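Local coordinates for protein putative oxidoreductase (Klebsiella pneumoniae subsp. pneumoniae MGH 78578, PDB 3E82) that probably binds a nicotinamide adenine dinucleotide cofactor (NAD or NADP) and carries out an oxidoreductase reaction, as other Gfo/Idh/MocA family members do, its substrate not being established, at residues Gly175-Leu180 / Glu331-Ser336; Gln187-Phe192 / Ala323-Ala328. All coordinates share one frame; numbering follows the deposited sequence.

Going along the chain from the N terminus, the parallel Rossmann sheet comes first, and helix 176-192 follows in the C-terminal alpha/beta domain. Its start, 175-180, is the first partner of interaction 1, and its end, 187-192, the first partner of interaction 2. The chain then runs through most strands of the mixed sheet before reaching helix 320-339. There 323-328 closes the inner loop of 130 residues, and 331-336 closes the outer one of 150 residues. Interaction 2 therefore lies within the span of interaction 1, and the two do not cross. Together they pair the same two helices, antiparallel, at sites whose centres are about 13 Å apart.

Interaction 1 of 2, residues Gly175-Leu180 / Glu331-Ser336; sequences GLWFDL and EAAVRS
W177 meets A333 and V334 with the edge of its indole that runs from CD1 through NE1 to CZ2, and F178 adds a lighter touch on V334. The first turn of helix 176-192 here runs nearly antiparallel to helix 320-339. The short axes make 166° and approach to 11.1 Å.

The CB of W177 points at the other helix. CG stands anti to the backbone N (chi1 -177°), which carries the indole across the gap. CD1 is the first ring atom to touch, 3.7 Å from V334 CG2. That methyl lies at the ring edge, near its plane. NE1 comes next, 3.5 Å from A333 CB, with V334 CG2 a little farther off. CE2 and CZ2 follow, both on the A333 methyl, with W177 CZ2 3.6 Å from A333 CB. A333 approaches the indole obliquely. The touch of NE1 on these methyls is van der Waals; the N-H itself is hydrogen-bonded to the carbonyl O of L330, just before 331-336. The polar atom of the indole is thus satisfied at the second helix itself, and this bond helps fix how the ring is turned.

V334 CG2 also meets the F178 ring at its edge, with F178 CE1 4.1 Å from V334 CG2. One methyl therefore serves two aromatic rings. F178 lies at the exposed border of the contact, while W177 and A333 are buried. I202 of strand 197-203 and V217 of strand 214-220 touch W177, and V217 also touches A333. This is two antiparallel helices packed together beside the mixed sheet, as expected of the C-terminal alpha/beta domain of the Gfo/Idh/MocA family.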
loop_
_atom_site.group_PDB
_atom_site.type_symbol
_atom_site.label_atom_id
_atom_site.label_comp_id
_atom_site.label_asym_id
_atom_site.label_seq_id
_atom_site.Cartn_x
_atom_site.Cartn_y
_atom_site.Cartn_z
ATOM N N GLY B 175 -10.545 -17.235 -5.566
ATOM C CA GLY B 175 -10.238 -16.074 -4.751
ATOM C C GLY B 175 -9.161 -15.276 -5.459
ATOM O O GLY B 175 -8.294 -15.845 -6.128
ATOM N N LEU B 176 -9.207 -13.958 -5.312
ATOM C CA LEU B 176 -8.242 -13.091 -5.969
ATOM C C LEU B 176 -6.798 -13.394 -5.561
ATOM O O LEU B 176 -5.928 -13.549 -6.420
ATOM C CB LEU B 176 -8.578 -11.628 -5.663
ATOM C CG LEU B 176 -7.840 -10.535 -6.431
ATOM C CD1 LEU B 176 -8.224 -10.603 -7.899
ATOM C CD2 LEU B 176 -8.219 -9.175 -5.860
ATOM N N TRP B 177 -6.550 -13.481 -4.256
ATOM C CA TRP B 177 -5.202 -13.744 -3.753
ATOM C C TRP B 177 -4.591 -14.993 -4.372
ATOM O O TRP B 177 -3.495 -14.943 -4.919
ATOM C CB TRP B 177 -5.213 -13.874 -2.222
ATOM C CG TRP B 177 -3.847 -14.082 -1.602
ATOM C CD1 TRP B 177 -3.494 -15.049 -0.694
ATOM C CD2 TRP B 177 -2.656 -13.312 -1.844
ATOM N NE1 TRP B 177 -2.166 -14.929 -0.363
ATOM C CE2 TRP B 177 -1.627 -13.874 -1.054
ATOM C CE3 TRP B 177 -2.360 -12.205 -2.651
ATOM C CZ2 TRP B 177 -0.322 -13.367 -1.047
ATOM C CZ3 TRP B 177 -1.055 -11.700 -2.643
ATOM C CH2 TRP B 177 -0.057 -12.284 -1.846
ATOM N N PHE B 178 -5.306 -16.110 -4.295
ATOM C CA PHE B 178 -4.815 -17.365 -4.850
ATOM C C PHE B 178 -4.599 -17.356 -6.353
ATOM O O PHE B 178 -3.703 -18.036 -6.854
ATOM C CB PHE B 178 -5.756 -18.515 -4.484
ATOM C CG PHE B 178 -5.249 -19.364 -3.359
ATOM C CD1 PHE B 178 -5.111 -18.836 -2.077
ATOM C CD2 PHE B 178 -4.889 -20.688 -3.584
ATOM C CE1 PHE B 178 -4.620 -19.618 -1.033
ATOM C CE2 PHE B 178 -4.396 -21.478 -2.552
ATOM C CZ PHE B 178 -4.261 -20.943 -1.273
ATOM N N ASP B 179 -5.411 -16.596 -7.079
ATOM C CA ASP B 179 -5.266 -16.547 -8.529
ATOM C C ASP B 179 -4.179 -15.604 -9.021
ATOM O O ASP B 179 -3.345 -15.986 -9.842
ATOM C CB ASP B 179 -6.586 -16.150 -9.204
ATOM C CG ASP B 179 -7.696 -17.157 -8.959
ATOM O OD1 ASP B 179 -7.420 -18.375 -8.974
ATOM O OD2 ASP B 179 -8.850 -16.722 -8.764
ATOM N N LEU B 180 -4.184 -14.375 -8.522
ATOM C CA LEU B 180 -3.211 -13.393 -8.979
ATOM C C LEU B 180 -2.023 -13.162 -8.059
ATOM O O LEU B 180 -0.995 -12.648 -8.494
ATOM C CB LEU B 180 -3.943 -12.088 -9.270
ATOM C CG LEU B 180 -5.029 -12.394 -10.305
ATOM C CD1 LEU B 180 -6.259 -11.578 -10.019
ATOM C CD2 LEU B 180 -4.494 -12.140 -11.703
ATOM N N GLU B 331 0.339 -18.985 1.431
ATOM C CA GLU B 331 -0.332 -19.489 2.623
ATOM C C GLU B 331 -0.048 -18.648 3.860
ATOM O O GLU B 331 -0.935 -18.427 4.677
ATOM C CB GLU B 331 0.071 -20.946 2.865
ATOM C CG GLU B 331 -0.235 -21.833 1.656
ATOM C CD GLU B 331 -0.047 -23.308 1.934
ATOM O OE1 GLU B 331 0.510 -23.646 3.000
ATOM O OE2 GLU B 331 -0.455 -24.122 1.074
ATOM N N ALA B 332 1.189 -18.185 4.000
ATOM C CA ALA B 332 1.547 -17.355 5.142
ATOM C C ALA B 332 0.667 -16.097 5.168
ATOM O O ALA B 332 0.222 -15.669 6.233
ATOM C CB ALA B 332 3.018 -16.968 5.072
ATOM N N ALA B 333 0.408 -15.517 3.999
ATOM C CA ALA B 333 -0.424 -14.311 3.921
ATOM C C ALA B 333 -1.836 -14.609 4.407
ATOM O O ALA B 333 -2.456 -13.787 5.083
ATOM C CB ALA B 333 -0.476 -13.780 2.482
ATOM N N VAL B 334 -2.342 -15.786 4.052
ATOM C CA VAL B 334 -3.685 -16.175 4.458
ATOM C C VAL B 334 -3.738 -16.414 5.966
ATOM O O VAL B 334 -4.712 -16.047 6.619
ATOM C CB VAL B 334 -4.161 -17.445 3.695
ATOM C CG1 VAL B 334 -5.506 -17.920 4.253
ATOM C CG2 VAL B 334 -4.304 -17.127 2.206
ATOM N N ARG B 335 -2.696 -17.021 6.524
ATOM C CA ARG B 335 -2.675 -17.258 7.964
ATOM C C ARG B 335 -2.642 -15.923 8.700
ATOM O O ARG B 335 -3.308 -15.741 9.715
ATOM C CB ARG B 335 -1.443 -18.059 8.374
ATOM C CG ARG B 335 -1.460 -19.516 7.992
ATOM C CD ARG B 335 -0.452 -20.258 8.848
ATOM N NE ARG B 335 0.916 -19.795 8.628
ATOM C CZ ARG B 335 1.662 -20.151 7.587
ATOM N NH1 ARG B 335 1.169 -20.972 6.673
ATOM N NH2 ARG B 335 2.903 -19.702 7.465
ATOM N N SER B 336 -1.842 -14.997 8.193
ATOM C CA SER B 336 -1.724 -13.677 8.803
ATOM C C SER B 336 -3.073 -12.968 8.739
ATOM O O SER B 336 -3.511 -12.333 9.698
ATOM C CB SER B 336 -0.676 -12.853 8.056
ATOM O OG SER B 336 -0.613 -11.533 8.557
#

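Interaction 2 of 2, residues Gln187-Phe192 / Ala323-Ala328; sequences QALQLF and ALAVMA
This is a small apolar helix-to-helix contact, with L189 of helix 176-192 reaching A325 and V326 of helix 320-339. It is largely buried and sits in the C-terminal alpha/beta domain, nearer the centre of the chain than the contact of 175-180 with 331-336. It joins the last turns of the first helix to the early turns of the second. The surface hidden between the segments comes to 89 Å² when both partners are counted.

A single methyl does the work. The CB of L189 points toward the other helix. Its CG lies anti to the carbonyl carbon (chi1 -60°), and the second torsion is extended (chi2 -179°); this extended shape brings CD1 to the partner helix. There L189 CD1 lies 3.9 Å from A325 CB. It is also 4.0 Å from V326 N, so the methyl comes close to the backbone itself. On the V326 side chain it meets one branch, with L189 CD1 4.1 Å from V326 CG2. The CA atoms of L189 and V326 are 7.9 Å apart, the nearest such pair here.

Apolar neighbours extend the contact. L189 also touches P195, beyond the end of its own helix. A325 also touches L355 of helix 349-356, so the C-terminal helix packs close by.

The chemistry is dispersion between aliphatic groups. At V326 N, CD1 packs on the helix backbone by van der Waals contact alone. Covering part of L189 and the buried A325 and V326 probably favours the pairing through the hydrophobic effect, without a directional bond between the two segments to set its geometry.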
loop_
_atom_site.group_PDB
_atom_site.type_symbol
_atom_site.label_atom_id
_atom_site.label_comp_id
_atom_site.label_asym_id
_atom_site.label_seq_id
_atom_site.Cartn_x
_atom_site.Cartn_y
_atom_site.Cartn_z
ATOM N N GLN B 187 7.673 -12.793 -8.736
ATOM C CA GLN B 187 8.532 -11.702 -9.197
ATOM C C GLN B 187 9.314 -11.104 -8.027
ATOM O O GLN B 187 10.509 -10.827 -8.145
ATOM C CB GLN B 187 7.697 -10.608 -9.890
ATOM C CG GLN B 187 7.203 -10.998 -11.279
ATOM C CD GLN B 187 6.115 -10.071 -11.835
ATOM O OE1 GLN B 187 5.521 -9.271 -11.105
ATOM N NE2 GLN B 187 5.836 -10.197 -13.133
ATOM N N ALA B 188 8.642 -10.916 -6.896
ATOM C CA ALA B 188 9.294 -10.359 -5.716
ATOM C C ALA B 188 10.417 -11.265 -5.204
ATOM O O ALA B 188 11.512 -10.792 -4.891
ATOM C CB ALA B 188 8.262 -10.123 -4.608
ATOM N N LEU B 189 10.151 -12.565 -5.116
ATOM C CA LEU B 189 11.155 -13.505 -4.629
ATOM C C LEU B 189 12.358 -13.545 -5.569
ATOM O O LEU B 189 13.503 -13.600 -5.128
ATOM C CB LEU B 189 10.544 -14.907 -4.487
ATOM C CG LEU B 189 9.355 -15.011 -3.527
ATOM C CD1 LEU B 189 8.850 -16.451 -3.454
ATOM C CD2 LEU B 189 9.778 -14.517 -2.155
ATOM N N GLN B 190 12.091 -13.513 -6.870
ATOM C CA GLN B 190 13.161 -13.529 -7.864
ATOM C C GLN B 190 14.070 -12.310 -7.671
ATOM O O GLN B 190 15.294 -12.405 -7.775
ATOM C CB GLN B 190 12.570 -13.519 -9.279
ATOM C CG GLN B 190 12.051 -14.870 -9.768
ATOM C CD GLN B 190 13.174 -15.860 -10.074
ATOM O OE1 GLN B 190 13.508 -16.723 -9.257
ATOM N NE2 GLN B 190 13.771 -15.723 -11.250
ATOM N N LEU B 191 13.459 -11.163 -7.387
ATOM C CA LEU B 191 14.216 -9.931 -7.182
ATOM C C LEU B 191 14.931 -9.850 -5.842
ATOM O O LEU B 191 16.089 -9.445 -5.776
ATOM C CB LEU B 191 13.287 -8.704 -7.283
ATOM C CG LEU B 191 12.776 -8.297 -8.668
ATOM C CD1 LEU B 191 11.828 -7.115 -8.549
ATOM C CD2 LEU B 191 13.961 -7.946 -9.555
ATOM N N PHE B 192 14.251 -10.254 -4.775
ATOM C CA PHE B 192 14.814 -10.105 -3.440
ATOM C C PHE B 192 15.070 -11.336 -2.584
ATOM O O PHE B 192 15.576 -11.202 -1.466
ATOM C CB PHE B 192 13.899 -9.164 -2.650
ATOM C CG PHE B 192 13.498 -7.932 -3.409
ATOM C CD1 PHE B 192 14.445 -6.956 -3.726
ATOM C CD2 PHE B 192 12.172 -7.740 -3.807
ATOM C CE1 PHE B 192 14.079 -5.806 -4.430
ATOM C CE2 PHE B 192 11.796 -6.593 -4.513
ATOM C CZ PHE B 192 12.748 -5.625 -4.825
ATOM N N ALA B 323 8.593 -22.763 -6.721
ATOM C CA ALA B 323 7.137 -22.748 -6.750
ATOM C C ALA B 323 6.663 -23.021 -5.325
ATOM O O ALA B 323 5.641 -22.493 -4.888
ATOM C CB ALA B 323 6.604 -23.817 -7.705
ATOM N N LEU B 324 7.416 -23.849 -4.605
ATOM C CA LEU B 324 7.090 -24.175 -3.217
ATOM C C LEU B 324 7.198 -22.901 -2.355
ATOM O O LEU B 324 6.403 -22.687 -1.434
ATOM C CB LEU B 324 8.061 -25.243 -2.689
ATOM C CG LEU B 324 7.838 -25.768 -1.261
ATOM C CD1 LEU B 324 6.614 -26.671 -1.230
ATOM C CD2 LEU B 324 9.071 -26.549 -0.790
ATOM N N ALA B 325 8.192 -22.068 -2.659
ATOM C CA ALA B 325 8.409 -20.821 -1.934
ATOM C C ALA B 325 7.208 -19.888 -2.120
ATOM O O ALA B 325 6.755 -19.265 -1.176
ATOM C CB ALA B 325 9.684 -20.144 -2.436
ATOM N N VAL B 326 6.701 -19.798 -3.348
ATOM C CA VAL B 326 5.536 -18.958 -3.638
ATOM C C VAL B 326 4.355 -19.463 -2.813
ATOM O O VAL B 326 3.625 -18.682 -2.203
ATOM C CB VAL B 326 5.164 -19.019 -5.134
ATOM C CG1 VAL B 326 3.778 -18.396 -5.366
ATOM C CG2 VAL B 326 6.222 -18.301 -5.955
HETATM N N MSE B 327 4.178 -20.784 -2.788
HETATM C CA MSE B 327 3.081 -21.377 -2.034
HETATM C C MSE B 327 3.215 -21.030 -0.555
HETATM O O MSE B 327 2.228 -20.740 0.111
HETATM C CB MSE B 327 3.061 -22.903 -2.215
HETATM C CG MSE B 327 2.619 -23.364 -3.599
HETATM SE SE MSE B 327 2.493 -25.317 -3.697
HETATM C CE MSE B 327 1.252 -25.584 -2.224
ATOM N N ALA B 328 4.444 -21.044 -0.053
ATOM C CA ALA B 328 4.688 -20.735 1.352
ATOM C C ALA B 328 4.244 -19.312 1.684
ATOM O O ALA B 328 3.578 -19.076 2.697
ATOM C CB ALA B 328 6.157 -20.913 1.672
#